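Local coordinates for Lin0012 protein (Listeria innocua, PDB 3K17) that probably phosphorylates phosphomevalonate at the expense of ATP, as a GHMP-family kinase in the mevalonate route to isopentenyl diphosphate, at residues A34-I39 with P348-R353; R48-I53 with P98-I103; M141-K146 with F195-W200; S231-F236 with T286-N291. All blocks are in the same frame, centred on the assembly; numbering follows the deposited sequence.

Contact 1: residues A34-I39 with P348-R353; sequences AVNRYI and PFHTGR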
# COMPACT_ATOMS: atom_id res chain seq x y z
N ALA A 34 -21.79 -5.99 -39.66
CA ALA A 34 -21.54 -4.68 -39.10
C ALA A 34 -22.89 -3.97 -39.20
O ALA A 34 -23.72 -4.36 -40.03
CB ALA A 34 -20.47 -3.95 -39.91
N VAL A 35 -23.12 -2.95 -38.38
CA VAL A 35 -24.40 -2.25 -38.41
C VAL A 35 -24.24 -0.78 -38.77
O VAL A 35 -23.15 -0.21 -38.65
CB VAL A 35 -25.15 -2.36 -37.05
CG1 VAL A 35 -25.24 -3.82 -36.61
CG2 VAL A 35 -24.43 -1.55 -35.99
N ASN A 36 -25.34 -0.18 -39.21
CA ASN A 36 -25.37 1.22 -39.61
C ASN A 36 -25.38 2.22 -38.44
O ASN A 36 -26.10 3.22 -38.46
CB ASN A 36 -26.60 1.44 -40.50
CG ASN A 36 -27.89 1.03 -39.83
OD1 ASN A 36 -27.99 -0.06 -39.26
ND2 ASN A 36 -28.90 1.89 -39.89
N ARG A 37 -24.57 1.94 -37.41
CA ARG A 37 -24.45 2.81 -36.24
C ARG A 37 -22.95 2.86 -36.01
O ARG A 37 -22.28 1.82 -35.96
CB ARG A 37 -25.22 2.23 -35.05
CG ARG A 37 -26.72 2.25 -35.33
CD ARG A 37 -27.56 1.41 -34.38
NE ARG A 37 -28.90 1.25 -34.95
CZ ARG A 37 -29.83 2.20 -34.99
NH1 ARG A 37 -29.59 3.40 -34.47
NH2 ARG A 37 -30.97 1.97 -35.61
N TYR A 38 -22.42 4.07 -35.89
CA TYR A 38 -20.98 4.25 -35.82
C TYR A 38 -20.32 4.96 -34.65
O TYR A 38 -20.94 5.72 -33.90
CB TYR A 38 -20.53 4.99 -37.08
CG TYR A 38 -20.97 4.34 -38.38
CD1 TYR A 38 -20.08 3.52 -39.09
CD2 TYR A 38 -22.27 4.48 -38.86
CE1 TYR A 38 -20.48 2.86 -40.23
CE2 TYR A 38 -22.69 3.81 -40.01
CZ TYR A 38 -21.78 3.00 -40.69
OH TYR A 38 -22.15 2.32 -41.82
N ILE A 39 -19.03 4.68 -34.55
CA ILE A 39 -18.17 5.36 -33.62
C ILE A 39 -17.46 6.25 -34.64
O ILE A 39 -17.11 5.78 -35.73
CB ILE A 39 -17.17 4.38 -32.95
CG1 ILE A 39 -17.79 3.87 -31.63
CG2 ILE A 39 -15.83 5.08 -32.72
CD1 ILE A 39 -16.93 2.91 -30.87
N PRO A 348 -33.57 0.24 -36.63
CA PRO A 348 -33.56 0.19 -38.10
C PRO A 348 -32.17 -0.21 -38.59
O PRO A 348 -31.17 0.41 -38.24
CB PRO A 348 -33.96 1.61 -38.48
CG PRO A 348 -35.00 1.93 -37.41
CD PRO A 348 -34.36 1.39 -36.14
N PHE A 349 -32.12 -1.24 -39.43
CA PHE A 349 -30.85 -1.77 -39.90
C PHE A 349 -30.57 -1.81 -41.40
O PHE A 349 -31.46 -1.99 -42.22
CB PHE A 349 -30.70 -3.20 -39.35
CG PHE A 349 -29.56 -3.99 -39.97
CD1 PHE A 349 -28.32 -4.07 -39.33
CD2 PHE A 349 -29.72 -4.65 -41.19
CE1 PHE A 349 -27.27 -4.78 -39.90
CE2 PHE A 349 -28.67 -5.37 -41.77
CZ PHE A 349 -27.44 -5.44 -41.12
N HIS A 350 -29.30 -1.63 -41.72
CA HIS A 350 -28.76 -1.79 -43.06
C HIS A 350 -27.27 -1.98 -42.80
O HIS A 350 -26.70 -1.39 -41.87
CB HIS A 350 -29.12 -0.65 -44.07
CG HIS A 350 -28.68 0.73 -43.68
ND1 HIS A 350 -29.49 1.61 -43.00
CD2 HIS A 350 -27.55 1.42 -43.98
CE1 HIS A 350 -28.89 2.78 -42.90
NE2 HIS A 350 -27.71 2.69 -43.48
N THR A 351 -26.66 -2.87 -43.57
CA THR A 351 -25.25 -3.21 -43.39
C THR A 351 -24.29 -2.05 -43.19
O THR A 351 -24.26 -1.12 -43.99
CB THR A 351 -24.76 -4.07 -44.58
OG1 THR A 351 -25.72 -5.10 -44.84
CG2 THR A 351 -23.42 -4.71 -44.24
N GLY A 352 -23.51 -2.10 -42.12
CA GLY A 352 -22.55 -1.04 -41.85
C GLY A 352 -21.29 -1.14 -42.70
O GLY A 352 -20.87 -2.24 -43.07
N ARG A 353 -20.69 -0.01 -43.02
CA ARG A 353 -19.46 0.03 -43.81
C ARG A 353 -18.51 1.08 -43.26
O ARG A 353 -18.94 2.17 -42.88
CB ARG A 353 -19.76 0.39 -45.27
CG ARG A 353 -20.88 -0.40 -45.93
CD ARG A 353 -20.51 -1.84 -46.19
NE ARG A 353 -21.46 -2.46 -47.11
CZ ARG A 353 -21.42 -3.73 -47.49
NH1 ARG A 353 -20.48 -4.53 -47.02
NH2 ARG A 353 -22.33 -4.20 -48.34

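Contact 2: residues R48-I53 with P98-I103; sequences RNELWI and PVKMVI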
# COMPACT_ATOMS: atom_id res chain seq x y z
N ARG A 48 0.13 19.48 -29.41
CA ARG A 48 0.39 18.38 -28.49
C ARG A 48 -0.67 17.30 -28.66
O ARG A 48 -1.77 17.57 -29.15
CB ARG A 48 0.39 18.90 -27.04
CG ARG A 48 1.63 19.71 -26.68
CD ARG A 48 1.53 20.29 -25.28
NE ARG A 48 0.58 21.39 -25.20
CZ ARG A 48 0.79 22.60 -25.72
NH1 ARG A 48 1.92 22.86 -26.36
NH2 ARG A 48 -0.14 23.55 -25.60
N ASN A 49 -0.33 16.07 -28.29
CA ASN A 49 -1.28 14.97 -28.42
C ASN A 49 -2.51 15.22 -27.59
O ASN A 49 -2.43 15.74 -26.49
CB ASN A 49 -0.65 13.65 -27.98
CG ASN A 49 0.30 13.10 -28.99
OD1 ASN A 49 0.08 13.26 -30.20
ND2 ASN A 49 1.34 12.43 -28.53
N GLU A 50 -3.66 14.80 -28.12
CA GLU A 50 -4.91 14.99 -27.42
C GLU A 50 -5.89 13.88 -27.78
O GLU A 50 -6.12 13.61 -28.96
CB GLU A 50 -5.50 16.33 -27.82
CG GLU A 50 -6.00 17.16 -26.69
CD GLU A 50 -6.47 18.51 -27.16
OE1 GLU A 50 -7.46 18.55 -27.93
OE2 GLU A 50 -5.85 19.52 -26.78
N LEU A 51 -6.45 13.23 -26.76
CA LEU A 51 -7.44 12.19 -27.00
C LEU A 51 -8.67 12.51 -26.17
O LEU A 51 -8.58 12.77 -24.97
CB LEU A 51 -6.91 10.80 -26.59
CG LEU A 51 -7.97 9.69 -26.62
CD1 LEU A 51 -8.51 9.52 -28.05
CD2 LEU A 51 -7.37 8.39 -26.11
N TRP A 52 -9.82 12.49 -26.84
CA TRP A 52 -11.10 12.74 -26.19
C TRP A 52 -11.98 11.53 -26.47
O TRP A 52 -12.05 11.07 -27.61
CB TRP A 52 -11.82 13.96 -26.80
CG TRP A 52 -11.08 15.25 -26.76
CD1 TRP A 52 -9.91 15.55 -27.40
CD2 TRP A 52 -11.49 16.45 -26.09
NE1 TRP A 52 -9.58 16.87 -27.19
CE2 TRP A 52 -10.53 17.44 -26.38
CE3 TRP A 52 -12.58 16.77 -25.27
CZ2 TRP A 52 -10.63 18.75 -25.88
CZ3 TRP A 52 -12.68 18.07 -24.77
CH2 TRP A 52 -11.71 19.04 -25.09
N ILE A 53 -12.63 11.00 -25.43
CA ILE A 53 -13.54 9.87 -25.63
C ILE A 53 -14.85 10.22 -24.94
O ILE A 53 -14.88 11.07 -24.04
CB ILE A 53 -12.97 8.54 -25.10
CG1 ILE A 53 -12.72 8.61 -23.58
CG2 ILE A 53 -11.70 8.21 -25.84
CD1 ILE A 53 -12.41 7.25 -22.99
N PRO A 98 2.41 15.28 -33.31
CA PRO A 98 1.25 15.56 -32.45
C PRO A 98 -0.09 15.62 -33.16
O PRO A 98 -0.23 16.30 -34.18
CB PRO A 98 1.63 16.87 -31.77
CG PRO A 98 2.58 17.52 -32.75
CD PRO A 98 3.42 16.35 -33.19
N VAL A 99 -1.08 14.90 -32.63
CA VAL A 99 -2.42 14.90 -33.21
C VAL A 99 -3.51 14.95 -32.15
O VAL A 99 -3.33 14.47 -31.02
CB VAL A 99 -2.68 13.65 -34.09
CG1 VAL A 99 -1.68 13.59 -35.23
CG2 VAL A 99 -2.61 12.39 -33.24
N LYS A 100 -4.65 15.52 -32.53
CA LYS A 100 -5.81 15.60 -31.66
C LYS A 100 -6.83 14.63 -32.22
O LYS A 100 -7.12 14.65 -33.41
CB LYS A 100 -6.39 17.02 -31.66
CG LYS A 100 -7.77 17.13 -31.03
CD LYS A 100 -8.27 18.58 -31.06
CE LYS A 100 -9.71 18.67 -30.59
NZ LYS A 100 -10.22 20.07 -30.54
N MSE A 101 -7.35 13.75 -31.36
CA MSE A 101 -8.33 12.76 -31.78
C MSE A 101 -9.56 12.84 -30.89
O MSE A 101 -9.45 12.81 -29.66
CB MSE A 101 -7.74 11.35 -31.71
CG MSE A 101 -6.64 11.07 -32.74
SE MSE A 101 -5.98 9.25 -32.62
CE MSE A 101 -4.64 9.52 -31.24
N VAL A 102 -10.73 12.93 -31.52
CA VAL A 102 -12.00 13.02 -30.81
C VAL A 102 -12.92 11.89 -31.22
O VAL A 102 -13.27 11.75 -32.39
CB VAL A 102 -12.71 14.36 -31.12
CG1 VAL A 102 -14.08 14.38 -30.46
CG2 VAL A 102 -11.85 15.53 -30.64
N ILE A 103 -13.30 11.07 -30.25
CA ILE A 103 -14.19 9.95 -30.52
C ILE A 103 -15.62 10.23 -30.05
O ILE A 103 -15.84 10.64 -28.91
CB ILE A 103 -13.68 8.67 -29.83
CG1 ILE A 103 -12.31 8.29 -30.39
CG2 ILE A 103 -14.69 7.53 -30.02
CD1 ILE A 103 -11.71 7.02 -29.80
O HOH W 1 -8.55 20.96 -28.20

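Contact 3: residues M141-K146 with F195-W200; sequences MLKKFK and FMKEPW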
# COMPACT_ATOMS: atom_id res chain seq x y z
N MSE A 141 -5.19 -4.24 -44.65
CA MSE A 141 -6.28 -4.32 -43.69
C MSE A 141 -6.05 -5.46 -42.71
O MSE A 141 -6.44 -5.38 -41.54
CB MSE A 141 -7.62 -4.54 -44.39
CG MSE A 141 -8.80 -4.50 -43.42
SE MSE A 141 -10.50 -4.53 -44.31
CE MSE A 141 -10.29 -2.91 -45.36
N LEU A 142 -5.41 -6.53 -43.18
CA LEU A 142 -5.15 -7.68 -42.31
C LEU A 142 -4.14 -7.33 -41.22
O LEU A 142 -4.26 -7.81 -40.10
CB LEU A 142 -4.64 -8.86 -43.13
CG LEU A 142 -4.17 -10.07 -42.32
CD1 LEU A 142 -5.30 -10.56 -41.41
CD2 LEU A 142 -3.72 -11.18 -43.27
N LYS A 143 -3.16 -6.51 -41.55
CA LYS A 143 -2.18 -6.11 -40.55
C LYS A 143 -2.87 -5.21 -39.51
O LYS A 143 -2.59 -5.30 -38.32
CB LYS A 143 -0.99 -5.38 -41.19
CG LYS A 143 -0.09 -6.28 -42.04
CD LYS A 143 1.11 -5.51 -42.59
CE LYS A 143 1.95 -6.34 -43.57
NZ LYS A 143 2.68 -7.47 -42.92
N LYS A 144 -3.78 -4.36 -39.97
CA LYS A 144 -4.52 -3.49 -39.06
C LYS A 144 -5.39 -4.34 -38.13
O LYS A 144 -5.53 -4.04 -36.95
CB LYS A 144 -5.36 -2.48 -39.84
CG LYS A 144 -4.51 -1.53 -40.67
CD LYS A 144 -5.27 -0.32 -41.19
CE LYS A 144 -6.27 -0.70 -42.27
NZ LYS A 144 -6.98 0.51 -42.78
N PHE A 145 -5.96 -5.42 -38.66
CA PHE A 145 -6.78 -6.28 -37.83
C PHE A 145 -5.90 -6.85 -36.72
O PHE A 145 -6.32 -6.92 -35.56
CB PHE A 145 -7.36 -7.45 -38.62
CG PHE A 145 -7.87 -8.56 -37.74
CD1 PHE A 145 -9.09 -8.44 -37.08
CD2 PHE A 145 -7.09 -9.69 -37.52
CE1 PHE A 145 -9.53 -9.43 -36.21
CE2 PHE A 145 -7.53 -10.69 -36.65
CZ PHE A 145 -8.75 -10.56 -35.99
N LYS A 146 -4.69 -7.28 -37.08
CA LYS A 146 -3.76 -7.85 -36.11
C LYS A 146 -3.40 -6.86 -35.00
O LYS A 146 -3.32 -7.24 -33.84
CB LYS A 146 -2.48 -8.32 -36.81
CG LYS A 146 -2.65 -9.52 -37.74
CD LYS A 146 -1.31 -9.89 -38.35
CE LYS A 146 -1.42 -11.05 -39.33
NZ LYS A 146 -0.08 -11.38 -39.92
N PHE A 195 4.98 -10.29 -35.36
CA PHE A 195 3.57 -10.65 -35.38
C PHE A 195 2.88 -10.15 -36.65
O PHE A 195 2.00 -10.83 -37.19
CB PHE A 195 2.85 -10.05 -34.16
CG PHE A 195 2.83 -10.95 -32.96
CD1 PHE A 195 2.12 -12.15 -32.98
CD2 PHE A 195 3.48 -10.58 -31.78
CE1 PHE A 195 2.05 -12.97 -31.85
CE2 PHE A 195 3.42 -11.39 -30.64
CZ PHE A 195 2.70 -12.59 -30.67
N MSE A 196 3.28 -8.97 -37.12
CA MSE A 196 2.69 -8.36 -38.31
C MSE A 196 3.06 -9.09 -39.59
O MSE A 196 2.26 -9.15 -40.53
CB MSE A 196 3.13 -6.90 -38.43
CG MSE A 196 2.61 -5.98 -37.33
SE MSE A 196 0.67 -5.99 -37.19
CE MSE A 196 0.51 -7.24 -35.72
N LYS A 197 4.27 -9.63 -39.64
CA LYS A 197 4.74 -10.32 -40.83
C LYS A 197 4.43 -11.81 -40.82
O LYS A 197 4.40 -12.45 -41.87
CB LYS A 197 6.24 -10.11 -41.00
CG LYS A 197 6.61 -8.67 -41.28
CD LYS A 197 8.10 -8.49 -41.53
CE LYS A 197 8.40 -7.05 -41.90
NZ LYS A 197 9.84 -6.82 -42.18
N GLU A 198 4.21 -12.37 -39.64
CA GLU A 198 3.93 -13.79 -39.55
C GLU A 198 2.44 -14.12 -39.74
O GLU A 198 1.57 -13.52 -39.11
CB GLU A 198 4.39 -14.31 -38.18
CG GLU A 198 4.44 -15.83 -38.06
CD GLU A 198 5.61 -16.44 -38.81
OE1 GLU A 198 6.42 -15.68 -39.38
OE2 GLU A 198 5.73 -17.69 -38.82
N PRO A 199 2.14 -15.07 -40.63
CA PRO A 199 0.72 -15.41 -40.80
C PRO A 199 0.23 -16.09 -39.52
O PRO A 199 0.91 -16.95 -38.96
CB PRO A 199 0.73 -16.35 -42.01
CG PRO A 199 2.10 -16.96 -41.98
CD PRO A 199 2.98 -15.78 -41.61
N TRP A 200 -0.94 -15.69 -39.04
CA TRP A 200 -1.48 -16.28 -37.82
C TRP A 200 -2.24 -17.56 -38.11
O TRP A 200 -3.21 -17.56 -38.86
CB TRP A 200 -2.42 -15.28 -37.13
CG TRP A 200 -1.72 -14.09 -36.54
CD1 TRP A 200 -0.41 -13.71 -36.73
CD2 TRP A 200 -2.30 -13.11 -35.67
NE1 TRP A 200 -0.15 -12.56 -36.03
CE2 TRP A 200 -1.29 -12.17 -35.37
CE3 TRP A 200 -3.58 -12.94 -35.12
CZ2 TRP A 200 -1.52 -11.06 -34.54
CZ3 TRP A 200 -3.80 -11.84 -34.29
CH2 TRP A 200 -2.78 -10.92 -34.01
O HOH W 2 -0.25 -9.66 -42.23

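Contact 4: residues S231-F236 with T286-N291; sequences SQIHAF and TKAGVN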
# COMPACT_ATOMS: atom_id res chain seq x y z
N SER A 231 -17.33 -15.73 -17.69
CA SER A 231 -16.65 -16.45 -16.62
C SER A 231 -17.43 -17.70 -16.23
O SER A 231 -16.85 -18.75 -15.95
CB SER A 231 -16.45 -15.55 -15.40
OG SER A 231 -17.68 -15.21 -14.80
N GLN A 232 -18.76 -17.59 -16.21
CA GLN A 232 -19.59 -18.73 -15.86
C GLN A 232 -19.43 -19.84 -16.89
O GLN A 232 -19.29 -21.01 -16.53
CB GLN A 232 -21.06 -18.30 -15.76
CG GLN A 232 -21.36 -17.34 -14.62
CD GLN A 232 -22.81 -16.88 -14.58
OE1 GLN A 232 -23.35 -16.39 -15.58
NE2 GLN A 232 -23.44 -17.03 -13.43
N ILE A 233 -19.43 -19.47 -18.17
CA ILE A 233 -19.29 -20.46 -19.24
C ILE A 233 -17.90 -21.11 -19.23
O ILE A 233 -17.78 -22.32 -19.40
CB ILE A 233 -19.54 -19.82 -20.63
CG1 ILE A 233 -20.98 -19.33 -20.74
CG2 ILE A 233 -19.27 -20.85 -21.73
CD1 ILE A 233 -22.01 -20.43 -20.59
N HIS A 234 -16.86 -20.31 -19.02
CA HIS A 234 -15.51 -20.86 -18.99
C HIS A 234 -15.41 -21.89 -17.87
O HIS A 234 -14.78 -22.93 -18.03
CB HIS A 234 -14.49 -19.75 -18.75
CG HIS A 234 -13.07 -20.25 -18.75
ND1 HIS A 234 -12.43 -20.67 -19.89
CD2 HIS A 234 -12.19 -20.41 -17.74
CE1 HIS A 234 -11.22 -21.08 -19.58
NE2 HIS A 234 -11.04 -20.94 -18.28
N ALA A 235 -16.03 -21.59 -16.74
CA ALA A 235 -16.02 -22.50 -15.60
C ALA A 235 -16.81 -23.75 -15.96
O ALA A 235 -16.42 -24.87 -15.60
CB ALA A 235 -16.62 -21.84 -14.38
N PHE A 236 -17.92 -23.56 -16.66
CA PHE A 236 -18.75 -24.69 -17.07
C PHE A 236 -17.90 -25.63 -17.92
O PHE A 236 -18.01 -26.85 -17.81
CB PHE A 236 -19.94 -24.19 -17.90
CG PHE A 236 -20.73 -25.30 -18.53
CD1 PHE A 236 -21.46 -26.19 -17.73
CD2 PHE A 236 -20.73 -25.49 -19.90
CE1 PHE A 236 -22.17 -27.24 -18.30
CE2 PHE A 236 -21.44 -26.54 -20.49
CZ PHE A 236 -22.16 -27.41 -19.68
N THR A 286 -28.86 -23.49 -20.11
CA THR A 286 -29.53 -24.34 -19.14
C THR A 286 -28.53 -25.19 -18.37
O THR A 286 -28.50 -25.16 -17.14
CB THR A 286 -30.54 -25.28 -19.83
OG1 THR A 286 -31.61 -24.50 -20.38
CG2 THR A 286 -31.10 -26.29 -18.83
N LYS A 287 -27.70 -25.93 -19.10
CA LYS A 287 -26.71 -26.80 -18.47
C LYS A 287 -25.72 -26.05 -17.58
O LYS A 287 -25.41 -26.50 -16.48
CB LYS A 287 -25.94 -27.58 -19.54
CG LYS A 287 -26.81 -28.46 -20.42
CD LYS A 287 -25.95 -29.22 -21.41
CE LYS A 287 -26.79 -30.08 -22.35
NZ LYS A 287 -25.92 -30.84 -23.29
N ALA A 288 -25.22 -24.92 -18.06
CA ALA A 288 -24.24 -24.14 -17.31
C ALA A 288 -24.88 -23.26 -16.23
O ALA A 288 -24.19 -22.69 -15.40
CB ALA A 288 -23.43 -23.26 -18.26
N GLY A 289 -26.21 -23.17 -16.26
CA GLY A 289 -26.88 -22.33 -15.28
C GLY A 289 -26.63 -20.87 -15.62
O GLY A 289 -26.48 -20.04 -14.73
N VAL A 290 -26.58 -20.58 -16.91
CA VAL A 290 -26.35 -19.22 -17.39
C VAL A 290 -27.56 -18.75 -18.18
O VAL A 290 -27.97 -19.40 -19.15
CB VAL A 290 -25.11 -19.13 -18.29
CG1 VAL A 290 -24.92 -17.71 -18.78
CG2 VAL A 290 -23.88 -19.60 -17.52
N ASN A 291 -28.11 -17.61 -17.78
CA ASN A 291 -29.29 -17.06 -18.43
C ASN A 291 -28.94 -16.36 -19.75
O ASN A 291 -29.00 -15.14 -19.85
CB ASN A 291 -29.99 -16.09 -17.48
CG ASN A 291 -31.24 -15.48 -18.09
OD1 ASN A 291 -32.01 -16.16 -18.76
ND2 ASN A 291 -31.44 -14.19 -17.84

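Contact 1: residues A34-I39 with P348-R353
Asn36 and His350 meet where the loop 348-353 crosses a corner of the GHMP kinase fold, the bend between strands 29-35 and 37-45. This loop carries the chain from strand 345-346 of the four-stranded antiparallel sheet to strand 355-357 of the larger mixed sheet.

Asn36 can be followed from root to tip. Its CB sits over the centre of the His350 imidazole, 3.5 Å from the ring centroid, in a CH-pi contact. With chi1 at 56°, CG lies between the backbone N and the carbonyl carbon, and the carboxamide is carried against the loop backbone. There Asn36 OD1 accepts the N-H of His350 (OD1 to N 3.2 Å), the donor standing above the amide plane and 81° out of it. Asn36 ND2 gives a hydrogen to Pro348 O at 3.2 Å, an acceptor almost exactly in the amide plane. Gripped at both ends, the carboxamide is fixed in its rotation. Pro348 O also receives a weak bond from Arg37 NH2 at 3.1 Å.

Behind the corner, the Phe349 ring turns its edge to Val35 CG1, with CE1 4.0 Å from that methyl, and meets Phe215 edge-to-face. Thr351 points away from the corner, its hydroxyl bonded to Glu210 and Trp172. The next residue, Gly352, brings its backbone close to the strand: its N donates a nearly straight bond to Ala34 O (3.1 Å, 174°). Beyond it the loop is caught once more, by the phenol oxygen of Tyr38, where OH accepts the N-H of Arg353 at 3.0 Å.

Contact 2: residues R48-I53 with P98-I103
Glu50, Leu51 and Trp52 pair in parallel register with Lys100, Met101 and Val102, joining strands 50-52 and 99-105 as the two arms of a beta-alpha-beta crossover through helix 76-91. The strand directions differ by 3°, and backbone bonds alternate across them, the shortest from Met101 N to Glu50 O at 2.7 Å.

The tight side carries Leu51 and Met101 (a selenomethionine), with Ile103 following. Leu51 CD1 lies 4.2 Å from Met101 CB, and Ile53 CG2 runs alongside Ile103 CD1. Helix 76-91 covers this layer with Thr78 and Ile82. At the start of the pair, Asn49 OD1 receives the Val99 N-H in the carbonyl plane at 3.2 Å, while its ND2 reaches Trp62 O.

The opposite face, with Glu50, Lys100, Trp52 and Val102, is only partly covered and wetter. Val102 CG2 leans off-centre on the five-membered ring of Trp52. The extended Lys100 chain lies beside Glu50, yet NZ stays 4.1 Å from OE1, too far for a salt bridge, and a water spans the pair. The same Glu50 OE1 accepts Trp52 NE1 at 2.8 Å, in the indole plane but from above the carboxylate plane.

Contact 3: residues M141-K146 with F195-W200
Lys146 reaches from helix 141-156 to the C-terminal end of helix 192-197, where its ammonium group is gathered in by backbone carbonyls. Lys146 NZ donates to Glu198 O at 2.8 Å and, more weakly, to Met196 O at 3.3 Å and Phe195 O at 3.5 Å. A water accepts from NZ and donates to Met196 O; with four acceptors for three hydrogens, the two weak bonds are probably shared. The partial negative charge of carbonyls at a helix C-terminus would probably stabilise the ammonium. One turn back, Lys143 NZ binds Met196 O as well, at 3.0 Å; a bend at chi4 (-69°) swings its nitrogen in, and the two lysines thus share this carbonyl.

The aliphatic part of Lys146 is held just as closely. Extended beyond CG, it slides over one face of the Trp200 indole, with CG 3.8 Å from the centroid of the six-membered ring and NZ near the five-membered ring in an off-centre cation-pi contact. Against the root of the lysine presses Met196 (a selenomethionine), whose CE is only 3.4 Å from Lys146 CB, tighter than usual van der Waals contact.

A second shell positions these groups. Trp200 NE1 donates back to Phe195 O at 3.0 Å, which ties the indole to the helix end on which Lys146 NZ converges. Phe178 meets the indole edge-to-face and Trp182 packs obliquely against it. Met196 also rests on Leu147 and Leu150 of helix 141-156, Phe195 leans on helix 180-187, and Phe145 turns to Ile164 of helix 162-169, so the contact lies in a cluster of four helices.

Contact 4: residues S231-F236 with T286-N291
Phe236 on helix 226-239 approaches Ala288, at the end of helix 267-288, to 5.5 Å between CA atoms, and one turn back Gln232 faces Val290 at 6.9 Å, after the chain has left its helix through a Schellman motif in which Gly289 takes a positive phi of 72°.

Past this motif Val290 points toward helix 226-239. The Phe236 ring, with CG anti to the backbone N (chi1 172°), extends toward helix 267-288 and takes the Ala288 methyl over one face, offset toward the rim; Ala288 CB is 3.4 Å from Phe236 CG. Farther out along the ring, CZ touches Lys287 CB at 3.8 Å, while the rest of the extended lysine leads away past Asn243 and His246 of helix 241-264.

Ile233 supplies the middle of the contact. Its CD1 sits 3.7 Å from Val290 CG2 and 3.9 Å from Ala288 CB, so one methyl touches both residues that flank Gly289. Val290 CG2 also meets Gln232, whose CB is 3.6 Å away. Leu284 and Tyr244 extend the packing around Ile233, and on another side of helix 226-239, Ser231, His234 and Ala235 touch the second subunit, as does Gln232.

The chemistry is therefore almost wholly apolar: methyls, one aromatic face, the hydrocarbon part of Lys287, and Gln232 with both its CB and its amide oxygen against Val290. With no hydrogen bond or salt bridge between the two segments, their fit probably rests on shape and on the removal of these surfaces from water.

In the fold
Contacts 1 and 2 belong to the same mixed sheet: although their centres are 25 Å apart, they touch through Ile39 CG2 and Ile103 CG2, 3.8 Å from each other. Contact 3 joins helices of the same half of the molecule, its nearest atoms about 9 Å from contact 1 and about 13 Å from contact 2. Contact 4 joins helices 226-239 and 267-288 on the far side of the chain's centre from contact 2, 40 Å between centres. Along the sequence, contact 1 encloses the other three, which follow in series. A triethylene glycol, probably from crystallisation, lies about 6 Å from the Phe195 side chain of contact 3 and need not mark a functional pocket.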